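Local coordinates for interferon alpha/beta receptor 1 (PDB 3WCY), which forms, together with IFNAR2, the heterodimeric receptor that binds type I interferons and activates JAK-STAT signalling, and is represented by its extracellular region, at residues V11-D16 with Y98-S103; S217-W222 with H265-Q270; L321-N326 with F359-L364. All coordinates share one frame; numbering follows the deposited sequence.

Interaction 1 of 3, residues V11-D16 with Y98-S103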
loop_
_atom_site.group_PDB
_atom_site.type_symbol
_atom_site.label_atom_id
_atom_site.label_comp_id
_atom_site.label_asym_id
_atom_site.label_seq_id
_atom_site.Cartn_x
_atom_site.Cartn_y
_atom_site.Cartn_z
ATOM N N VAL A 11 -3.142 28.435 -20.718
ATOM C CA VAL A 11 -4.198 28.009 -19.797
ATOM C C VAL A 11 -3.608 27.350 -18.535
ATOM O O VAL A 11 -2.865 26.366 -18.637
ATOM C CB VAL A 11 -5.298 27.146 -20.500
ATOM C CG1 VAL A 11 -4.716 25.901 -21.180
ATOM C CG2 VAL A 11 -6.429 26.770 -19.540
ATOM N N TYR A 12 -3.930 27.916 -17.354
ATOM C CA TYR A 12 -3.468 27.376 -16.080
ATOM C C TYR A 12 -4.521 26.451 -15.494
ATOM O O TYR A 12 -5.701 26.808 -15.426
ATOM C CB TYR A 12 -3.076 28.483 -15.083
ATOM C CG TYR A 12 -2.423 27.960 -13.818
ATOM C CD1 TYR A 12 -1.067 27.645 -13.788
ATOM C CD2 TYR A 12 -3.159 27.783 -12.650
ATOM C CE1 TYR A 12 -0.459 27.168 -12.628
ATOM C CE2 TYR A 12 -2.565 27.295 -11.487
ATOM C CZ TYR A 12 -1.215 26.987 -11.480
ATOM O OH TYR A 12 -0.626 26.507 -10.335
ATOM N N ILE A 13 -4.091 25.245 -15.101
ATOM C CA ILE A 13 -4.969 24.236 -14.517
ATOM C C ILE A 13 -4.459 23.829 -13.141
ATOM O O ILE A 13 -3.340 23.322 -13.003
ATOM C CB ILE A 13 -5.232 22.996 -15.433
ATOM C CG1 ILE A 13 -5.353 23.374 -16.929
ATOM C CG2 ILE A 13 -6.468 22.217 -14.947
ATOM C CD1 ILE A 13 -5.112 22.246 -17.887
ATOM N N ILE A 14 -5.287 24.075 -12.130
ATOM C CA ILE A 14 -5.031 23.705 -10.744
ATOM C C ILE A 14 -6.191 22.782 -10.361
ATOM O O ILE A 14 -7.298 23.258 -10.080
ATOM C CB ILE A 14 -4.780 24.939 -9.808
ATOM C CG1 ILE A 14 -4.480 24.537 -8.352
ATOM C CG2 ILE A 14 -5.864 26.013 -9.903
ATOM C CD1 ILE A 14 -3.017 24.390 -8.027
ATOM N N ASP A 15 -5.951 21.451 -10.473
ATOM C CA ASP A 15 -6.931 20.384 -10.239
ATOM C C ASP A 15 -8.022 20.537 -11.309
ATOM O O ASP A 15 -7.700 20.476 -12.493
ATOM C CB ASP A 15 -7.486 20.412 -8.795
ATOM C CG ASP A 15 -6.466 20.128 -7.716
ATOM O OD1 ASP A 15 -5.318 20.608 -7.838
ATOM O OD2 ASP A 15 -6.822 19.451 -6.737
ATOM N N ASP A 16 -9.290 20.766 -10.908
ATOM C CA ASP A 16 -10.414 20.884 -11.839
ATOM C C ASP A 16 -10.792 22.339 -12.140
ATOM O O ASP A 16 -11.801 22.605 -12.804
ATOM C CB ASP A 16 -11.611 20.033 -11.387
ATOM C CG ASP A 16 -11.414 18.552 -11.653
ATOM O OD1 ASP A 16 -11.233 18.178 -12.839
ATOM O OD2 ASP A 16 -11.434 17.767 -10.678
ATOM N N TYR A 98 -1.426 16.218 -18.007
ATOM C CA TYR A 98 0.003 16.545 -17.971
ATOM C C TYR A 98 0.272 17.990 -17.503
ATOM O O TYR A 98 1.276 18.239 -16.832
ATOM C CB TYR A 98 0.674 16.291 -19.336
ATOM C CG TYR A 98 0.627 14.859 -19.830
ATOM C CD1 TYR A 98 1.372 13.860 -19.208
ATOM C CD2 TYR A 98 -0.077 14.523 -20.983
ATOM C CE1 TYR A 98 1.356 12.545 -19.677
ATOM C CE2 TYR A 98 -0.083 13.215 -21.475
ATOM C CZ TYR A 98 0.636 12.228 -20.817
ATOM O OH TYR A 98 0.628 10.935 -21.290
ATOM N N THR A 99 -0.613 18.931 -17.863
ATOM C CA THR A 99 -0.472 20.349 -17.512
ATOM C C THR A 99 -1.111 20.739 -16.172
ATOM O O THR A 99 -0.854 21.845 -15.678
ATOM C CB THR A 99 -0.949 21.258 -18.663
ATOM O OG1 THR A 99 -2.253 20.853 -19.089
ATOM C CG2 THR A 99 0.019 21.276 -19.843
ATOM N N ALA A 100 -1.939 19.848 -15.589
ATOM C CA ALA A 100 -2.641 20.104 -14.323
ATOM C C ALA A 100 -1.738 20.052 -13.091
ATOM O O ALA A 100 -0.953 19.115 -12.928
ATOM C CB ALA A 100 -3.810 19.147 -14.160
ATOM N N HIS A 101 -1.863 21.071 -12.228
ATOM C CA HIS A 101 -1.116 21.213 -10.979
ATOM C C HIS A 101 -1.918 20.634 -9.822
ATOM O O HIS A 101 -3.142 20.499 -9.917
ATOM C CB HIS A 101 -0.828 22.698 -10.695
ATOM C CG HIS A 101 0.182 23.312 -11.609
ATOM N ND1 HIS A 101 1.509 23.438 -11.238
ATOM C CD2 HIS A 101 0.024 23.822 -12.851
ATOM C CE1 HIS A 101 2.112 24.021 -12.258
ATOM N NE2 HIS A 101 1.260 24.270 -13.253
ATOM N N MET A 102 -1.229 20.332 -8.715
ATOM C CA MET A 102 -1.836 19.787 -7.504
ATOM C C MET A 102 -2.016 20.868 -6.442
ATOM O O MET A 102 -1.025 21.447 -5.979
ATOM C CB MET A 102 -0.963 18.670 -6.940
ATOM C CG MET A 102 -1.258 17.332 -7.520
ATOM S SD MET A 102 0.070 16.186 -7.132
ATOM C CE MET A 102 -0.170 15.988 -5.403
ATOM N N SER A 103 -3.277 21.122 -6.033
ATOM C CA SER A 103 -3.595 22.093 -4.981
ATOM C C SER A 103 -3.202 21.462 -3.638
ATOM O O SER A 103 -3.169 20.238 -3.568
ATOM C CB SER A 103 -5.080 22.447 -4.998
ATOM O OG SER A 103 -5.874 21.338 -4.614
#

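Interaction 2 of 3, residues S217-W222 with H265-Q270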
loop_
_atom_site.group_PDB
_atom_site.type_symbol
_atom_site.label_atom_id
_atom_site.label_comp_id
_atom_site.label_asym_id
_atom_site.label_seq_id
_atom_site.Cartn_x
_atom_site.Cartn_y
_atom_site.Cartn_z
ATOM N N SER A 217 -7.471 -18.807 14.616
ATOM C CA SER A 217 -7.632 -18.069 15.870
ATOM C C SER A 217 -6.458 -17.111 16.072
ATOM O O SER A 217 -5.321 -17.452 15.743
ATOM C CB SER A 217 -7.741 -19.032 17.049
ATOM O OG SER A 217 -7.962 -18.350 18.273
ATOM N N TYR A 218 -6.733 -15.912 16.609
ATOM C CA TYR A 218 -5.704 -14.901 16.863
ATOM C C TYR A 218 -5.549 -14.642 18.355
ATOM O O TYR A 218 -6.548 -14.562 19.071
ATOM C CB TYR A 218 -6.046 -13.565 16.179
ATOM C CG TYR A 218 -6.341 -13.631 14.697
ATOM C CD1 TYR A 218 -7.650 -13.686 14.229
ATOM C CD2 TYR A 218 -5.319 -13.526 13.758
ATOM C CE1 TYR A 218 -7.930 -13.705 12.865
ATOM C CE2 TYR A 218 -5.587 -13.548 12.391
ATOM C CZ TYR A 218 -6.897 -13.634 11.947
ATOM O OH TYR A 218 -7.176 -13.645 10.601
ATOM N N VAL A 219 -4.304 -14.463 18.814
ATOM C CA VAL A 219 -4.009 -14.140 20.210
ATOM C C VAL A 219 -3.376 -12.749 20.249
ATOM O O VAL A 219 -2.344 -12.519 19.613
ATOM C CB VAL A 219 -3.169 -15.227 20.945
ATOM C CG1 VAL A 219 -2.727 -14.757 22.333
ATOM C CG2 VAL A 219 -3.943 -16.538 21.053
ATOM N N LEU A 220 -4.032 -11.820 20.964
ATOM C CA LEU A 220 -3.593 -10.438 21.132
ATOM C C LEU A 220 -2.964 -10.275 22.524
ATOM O O LEU A 220 -3.676 -10.247 23.535
ATOM C CB LEU A 220 -4.781 -9.473 20.920
ATOM C CG LEU A 220 -4.480 -7.973 20.908
ATOM C CD1 LEU A 220 -4.356 -7.462 19.504
ATOM C CD2 LEU A 220 -5.579 -7.197 21.597
ATOM N N LYS A 221 -1.619 -10.214 22.565
ATOM C CA LYS A 221 -0.827 -10.060 23.789
ATOM C C LYS A 221 -0.265 -8.641 23.896
ATOM O O LYS A 221 0.316 -8.129 22.932
ATOM C CB LYS A 221 0.298 -11.108 23.849
ATOM N N TRP A 222 -0.458 -8.001 25.068
ATOM C CA TRP A 222 -0.023 -6.626 25.346
ATOM C C TRP A 222 0.318 -6.376 26.826
ATOM O O TRP A 222 0.251 -7.303 27.638
ATOM C CB TRP A 222 -1.055 -5.603 24.820
ATOM C CG TRP A 222 -2.487 -5.919 25.152
ATOM C CD1 TRP A 222 -3.340 -6.715 24.444
ATOM C CD2 TRP A 222 -3.243 -5.397 26.251
ATOM N NE1 TRP A 222 -4.573 -6.745 25.049
ATOM C CE2 TRP A 222 -4.542 -5.946 26.163
ATOM C CE3 TRP A 222 -2.941 -4.537 27.320
ATOM C CZ2 TRP A 222 -5.539 -5.653 27.097
ATOM C CZ3 TRP A 222 -3.931 -4.253 28.244
ATOM C CH2 TRP A 222 -5.208 -4.814 28.134
ATOM N N HIS A 265 -4.903 -11.036 27.893
ATOM C CA HIS A 265 -5.052 -12.136 26.948
ATOM C C HIS A 265 -6.378 -11.915 26.212
ATOM O O HIS A 265 -7.441 -11.866 26.842
ATOM C CB HIS A 265 -5.016 -13.492 27.689
ATOM C CG HIS A 265 -5.105 -14.699 26.802
ATOM N ND1 HIS A 265 -4.270 -14.863 25.706
ATOM C CD2 HIS A 265 -5.900 -15.790 26.910
ATOM C CE1 HIS A 265 -4.602 -16.028 25.173
ATOM N NE2 HIS A 265 -5.578 -16.622 25.863
ATOM N N CYS A 266 -6.292 -11.716 24.885
ATOM C CA CYS A 266 -7.416 -11.431 23.991
ATOM C C CYS A 266 -7.420 -12.445 22.831
ATOM O O CYS A 266 -6.424 -12.562 22.114
ATOM C CB CYS A 266 -7.319 -9.982 23.502
ATOM S SG CYS A 266 -8.522 -9.511 22.224
ATOM N N VAL A 267 -8.520 -13.210 22.684
ATOM C CA VAL A 267 -8.674 -14.223 21.628
ATOM C C VAL A 267 -9.892 -13.911 20.739
ATOM O O VAL A 267 -10.997 -13.749 21.252
ATOM C CB VAL A 267 -8.678 -15.684 22.185
ATOM C CG1 VAL A 267 -9.057 -16.709 21.112
ATOM C CG2 VAL A 267 -7.329 -16.045 22.800
ATOM N N PHE A 268 -9.678 -13.843 19.412
ATOM C CA PHE A 268 -10.720 -13.575 18.415
ATOM C C PHE A 268 -10.564 -14.455 17.163
ATOM O O PHE A 268 -9.436 -14.763 16.774
ATOM C CB PHE A 268 -10.787 -12.071 18.070
ATOM C CG PHE A 268 -9.479 -11.383 17.736
ATOM C CD1 PHE A 268 -9.104 -11.169 16.416
ATOM C CD2 PHE A 268 -8.649 -10.900 18.743
ATOM C CE1 PHE A 268 -7.911 -10.508 16.107
ATOM C CE2 PHE A 268 -7.449 -10.251 18.432
ATOM C CZ PHE A 268 -7.086 -10.065 17.116
ATOM N N SER A 269 -11.692 -14.882 16.555
ATOM C CA SER A 269 -11.679 -15.745 15.362
ATOM C C SER A 269 -11.862 -14.995 14.031
ATOM O O SER A 269 -12.434 -13.903 14.005
ATOM C CB SER A 269 -12.682 -16.890 15.491
ATOM O OG SER A 269 -13.983 -16.549 15.037
ATOM N N GLN A 270 -11.401 -15.623 12.929
ATOM C CA GLN A 270 -11.429 -15.128 11.545
ATOM C C GLN A 270 -12.825 -14.755 10.994
ATOM O O GLN A 270 -12.906 -14.047 9.985
ATOM C CB GLN A 270 -10.735 -16.128 10.597
ATOM C CG GLN A 270 -9.234 -16.306 10.838
ATOM C CD GLN A 270 -8.517 -17.068 9.740
ATOM O OE1 GLN A 270 -9.040 -18.021 9.145
ATOM N NE2 GLN A 270 -7.273 -16.689 9.482
#

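Interaction 3 of 3, residues L321-N326 with F359-L364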
loop_
_atom_site.group_PDB
_atom_site.type_symbol
_atom_site.label_atom_id
_atom_site.label_comp_id
_atom_site.label_asym_id
_atom_site.label_seq_id
_atom_site.Cartn_x
_atom_site.Cartn_y
_atom_site.Cartn_z
ATOM N N LEU A 321 36.182 -15.479 7.059
ATOM C CA LEU A 321 35.324 -16.654 7.159
ATOM C C LEU A 321 34.245 -16.524 6.079
ATOM O O LEU A 321 33.271 -15.787 6.254
ATOM C CB LEU A 321 34.722 -16.784 8.567
ATOM C CG LEU A 321 34.137 -18.142 8.919
ATOM C CD1 LEU A 321 34.670 -18.631 10.244
ATOM C CD2 LEU A 321 32.627 -18.097 8.936
ATOM N N LEU A 322 34.468 -17.191 4.933
ATOM C CA LEU A 322 33.554 -17.163 3.791
ATOM C C LEU A 322 32.306 -17.998 4.057
ATOM O O LEU A 322 32.403 -19.138 4.507
ATOM C CB LEU A 322 34.258 -17.638 2.513
ATOM C CG LEU A 322 33.987 -16.826 1.248
ATOM C CD1 LEU A 322 35.121 -16.990 0.252
ATOM C CD2 LEU A 322 32.649 -17.215 0.602
ATOM N N VAL A 323 31.134 -17.408 3.788
ATOM C CA VAL A 323 29.816 -18.016 3.992
ATOM C C VAL A 323 29.058 -18.048 2.652
ATOM O O VAL A 323 28.976 -17.023 1.972
ATOM C CB VAL A 323 29.015 -17.273 5.111
ATOM C CG1 VAL A 323 27.620 -17.857 5.288
ATOM C CG2 VAL A 323 29.760 -17.293 6.441
ATOM N N TYR A 324 28.521 -19.221 2.274
ATOM C CA TYR A 324 27.745 -19.364 1.042
ATOM C C TYR A 324 26.305 -19.800 1.302
ATOM O O TYR A 324 26.069 -20.868 1.868
ATOM C CB TYR A 324 28.420 -20.294 0.012
ATOM C CG TYR A 324 28.011 -19.967 -1.409
ATOM C CD1 TYR A 324 28.877 -19.297 -2.266
ATOM C CD2 TYR A 324 26.737 -20.273 -1.878
ATOM C CE1 TYR A 324 28.488 -18.946 -3.558
ATOM C CE2 TYR A 324 26.328 -19.906 -3.158
ATOM C CZ TYR A 324 27.211 -19.254 -4.001
ATOM O OH TYR A 324 26.809 -18.917 -5.272
ATOM N N VAL A 325 25.347 -18.981 0.843
ATOM C CA VAL A 325 23.910 -19.243 0.965
ATOM C C VAL A 325 23.419 -19.838 -0.347
ATOM O O VAL A 325 23.619 -19.248 -1.406
ATOM C CB VAL A 325 23.084 -17.987 1.343
ATOM C CG1 VAL A 325 21.703 -18.386 1.849
ATOM C CG2 VAL A 325 23.804 -17.124 2.372
ATOM N N ASN A 326 22.780 -21.001 -0.277
ATOM C CA ASN A 326 22.254 -21.669 -1.460
ATOM C C ASN A 326 20.744 -21.807 -1.332
ATOM O O ASN A 326 20.283 -22.432 -0.376
ATOM C CB ASN A 326 22.916 -23.041 -1.634
ATOM C CG ASN A 326 24.344 -22.993 -2.115
ATOM O OD1 ASN A 326 24.622 -22.681 -3.278
ATOM N ND2 ASN A 326 25.278 -23.376 -1.250
ATOM N N PHE A 359 29.012 -14.241 1.148
ATOM C CA PHE A 359 29.216 -13.394 2.326
ATOM C C PHE A 359 30.622 -13.673 2.836
ATOM O O PHE A 359 31.036 -14.830 2.880
ATOM C CB PHE A 359 28.198 -13.738 3.429
ATOM C CG PHE A 359 26.805 -13.192 3.242
ATOM C CD1 PHE A 359 26.373 -12.084 3.962
ATOM C CD2 PHE A 359 25.909 -13.805 2.375
ATOM C CE1 PHE A 359 25.072 -11.589 3.801
ATOM C CE2 PHE A 359 24.613 -13.306 2.211
ATOM C CZ PHE A 359 24.203 -12.201 2.921
ATOM N N THR A 360 31.361 -12.631 3.203
ATOM C CA THR A 360 32.721 -12.789 3.704
ATOM C C THR A 360 32.835 -12.165 5.094
ATOM O O THR A 360 32.872 -10.936 5.224
ATOM C CB THR A 360 33.743 -12.302 2.650
ATOM O OG1 THR A 360 33.593 -13.086 1.462
ATOM C CG2 THR A 360 35.185 -12.387 3.132
ATOM N N LEU A 361 32.846 -13.016 6.137
ATOM C CA LEU A 361 32.971 -12.544 7.515
ATOM C C LEU A 361 34.425 -12.223 7.792
ATOM O O LEU A 361 35.244 -13.121 8.003
ATOM C CB LEU A 361 32.399 -13.539 8.542
ATOM C CG LEU A 361 30.890 -13.756 8.510
ATOM C CD1 LEU A 361 30.491 -14.926 9.374
ATOM C CD2 LEU A 361 30.162 -12.530 8.962
ATOM N N LYS A 362 34.752 -10.929 7.710
ATOM C CA LYS A 362 36.110 -10.438 7.927
ATOM C C LYS A 362 36.312 -9.763 9.284
ATOM O O LYS A 362 35.352 -9.279 9.892
ATOM C CB LYS A 362 36.622 -9.590 6.745
ATOM C CG LYS A 362 35.750 -8.400 6.335
ATOM C CD LYS A 362 36.000 -7.950 4.882
ATOM C CE LYS A 362 37.306 -7.212 4.646
ATOM N NZ LYS A 362 38.423 -8.136 4.292
ATOM N N ASN A 363 37.572 -9.787 9.763
ATOM C CA ASN A 363 38.043 -9.235 11.031
ATOM C C ASN A 363 37.407 -9.899 12.262
ATOM O O ASN A 363 36.916 -9.219 13.163
ATOM C CB ASN A 363 37.978 -7.693 11.054
ATOM C CG ASN A 363 38.667 -7.029 9.889
ATOM O OD1 ASN A 363 39.884 -7.143 9.702
ATOM N ND2 ASN A 363 37.898 -6.311 9.086
ATOM N N LEU A 364 37.422 -11.236 12.295
ATOM C CA LEU A 364 36.926 -12.016 13.431
ATOM C C LEU A 364 38.127 -12.394 14.318
ATOM O O LEU A 364 39.251 -12.492 13.816
ATOM C CB LEU A 364 36.220 -13.298 12.961
ATOM C CG LEU A 364 34.974 -13.160 12.090
ATOM C CD1 LEU A 364 34.707 -14.434 11.360
ATOM C CD2 LEU A 364 33.749 -12.817 12.912
#

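Interaction 1 of 3, residues V11-D16 with Y98-S103
The phenol of Tyr12 lies against one face of the His101 imidazole, the two rings nearly parallel, 25° between planes, but slid so far apart that they barely overlap. The motif is a short parallel strand pairing in a receptor built of fibronectin type-III repeats: strand 12-14, of the first repeat, meets the chain where it passes into the second. CE1 of Tyr12 comes within 3.4 Å of CD2 of His101, while OH sits above the imidazole rim. Tyr12 carries CG anti to its own N (chi1 -172°), which swings the ring out over the histidine. Ile14 pairs with His101, flanked by two backbone bonds, the nearly straight His101 N to Ile13 O (2.8 Å) and Asp15 N to His101 O (3.0 Å). On the side away from Tyr12, CG2 of Ile13 packs on CB of Ala100 at 4.1 Å. Ile14 reaches across with CD1, 3.8 Å from CB of His101. Beyond the paired residues the side chain of the buried Asp15, which also touches Pro123 and Trp130, grips Ser103 with both carboxylate oxygens. With an alanine here both oxygens go, and the amide and hydroxyl of Ser103 would probably be left without their shared partner. OD1 of Asp15 takes Ser103 N at 2.8 Å through its syn lone pair, whereas OG of Ser103 approaches OD2 of Asp15 from 50° out of the carboxylate plane, at 3.0 Å.

Interaction 2 of 3, residues S217-W222 with H265-Q270
Tyr218 with Phe268, and Leu220 with Cys266, each exchange two backbone hydrogen bonds, joining strands 217-221 and 266-269 as antiparallel neighbours in the third fibronectin type-III repeat. Leu220 N to Cys266 O is almost straight (2.8 Å, 177°), Cys266 N to Leu220 O longer and bent. A side-chain bond extends the series: NE2 of Gln270 donates to OH of Tyr218 at 3.2 Å, the hydroxyl lying 21° out of the amide plane.

Aromatic contacts fill the face of Tyr218, Leu220, Cys266 and Phe268. Phe268 holds CG between its backbone N and carbonyl carbon (chi1 49°), which turns the ring toward the neighbouring strand, against Tyr218 and Leu220. CB of Tyr218 rests over the face of the Phe268 ring in a CH-pi contact, 3.8 Å from the centroid, and CB of Leu220 meets the ring edge at CE2 of Phe268, 3.7 Å away. The two six-membered rings are slid apart and scarcely overlap.

Other apolar contacts lie on both faces. CD2 of Leu220 touches SG of Cys266 at 3.8 Å, and that sulfur is disulfide-bonded to Cys258. On the face of Ser217, Val219 and Val267, the CG2 methyls of Val219 and Val267 meet at 3.8 Å.

Strand 217-221 is the middle of three, with strand 210-213 along its other edge; Leu220 and Phe268 pack on Leu280, and Tyr218 meets Phe278 edge-to-face, both from strand 277-281 of the facing sheet.

Interaction 3 of 3, residues L321-N326 with F359-L364
In the fourth fibronectin type-III repeat, strands 321-326 and 358-361 run antiparallel in one sheet of the beta sandwich. Two hydrogen-bonded pairs, Leu321 with Leu361 and Val323 with Phe359, bracket the non-hydrogen-bonded pair Leu322 with Thr360. Leu321 N reaches Leu361 O at 2.7 Å, and Val323 N reaches Phe359 O at 2.7 Å in a nearly straight bond (173° at the hydrogen). Leu361 N returns to Leu321 O from well above the carbonyl plane, 44° out of it, whereas Phe359 N meets Val323 O almost in line with the carbonyl bond.

The inward face is wholly apolar. The side chains of Leu321 and Leu361 run alongside each other in the same direction, CD2 of Leu321 3.8 Å from CD1 of Leu361. Leu361 sets CG anti to its carbonyl carbon (chi1 -67°), which also carries its CD1 to CG2 of Val323 at 3.8 Å, so one methyl sits against two residues of the opposing strand. Leu364, past the strand end, brings CD1 back to CB of Leu321 at 3.7 Å. The Phe359 ring is approached obliquely by CG2 of Val325, 3.9 Å from CE2 of Phe359. On the outer face, CG of Leu322 and OG1 of Thr360 touch.

Strand 321-326 is central, flanked on its other edge by strand 311-316. Across the sandwich, Phe359 and Val323 press on Ile339 and Leu361 on Phe341, both in strand 337-343, while Val325 meets Ala374 of strand 369-376.

How the interactions relate
The three contacts follow one another along the chain without interleaving. Interaction 1 ties the first fibronectin type-III repeat to the start of the second, whereas interactions 2 and 3 each lie within a single repeat, the third and the fourth. They share no sheet and no pair touches. The centres of interactions 1 and 2 lie about 48 Å apart, those of interactions 2 and 3 about 41 Å, and those of interactions 1 and 3 about 54 Å. Interactions 2 and 3 are equivalent in plan, each joining the middle strand and one edge strand of a three-stranded antiparallel sheet that faces a four-stranded one. The arrangement is that of an extended receptor ectodomain assembled from separately folded modules.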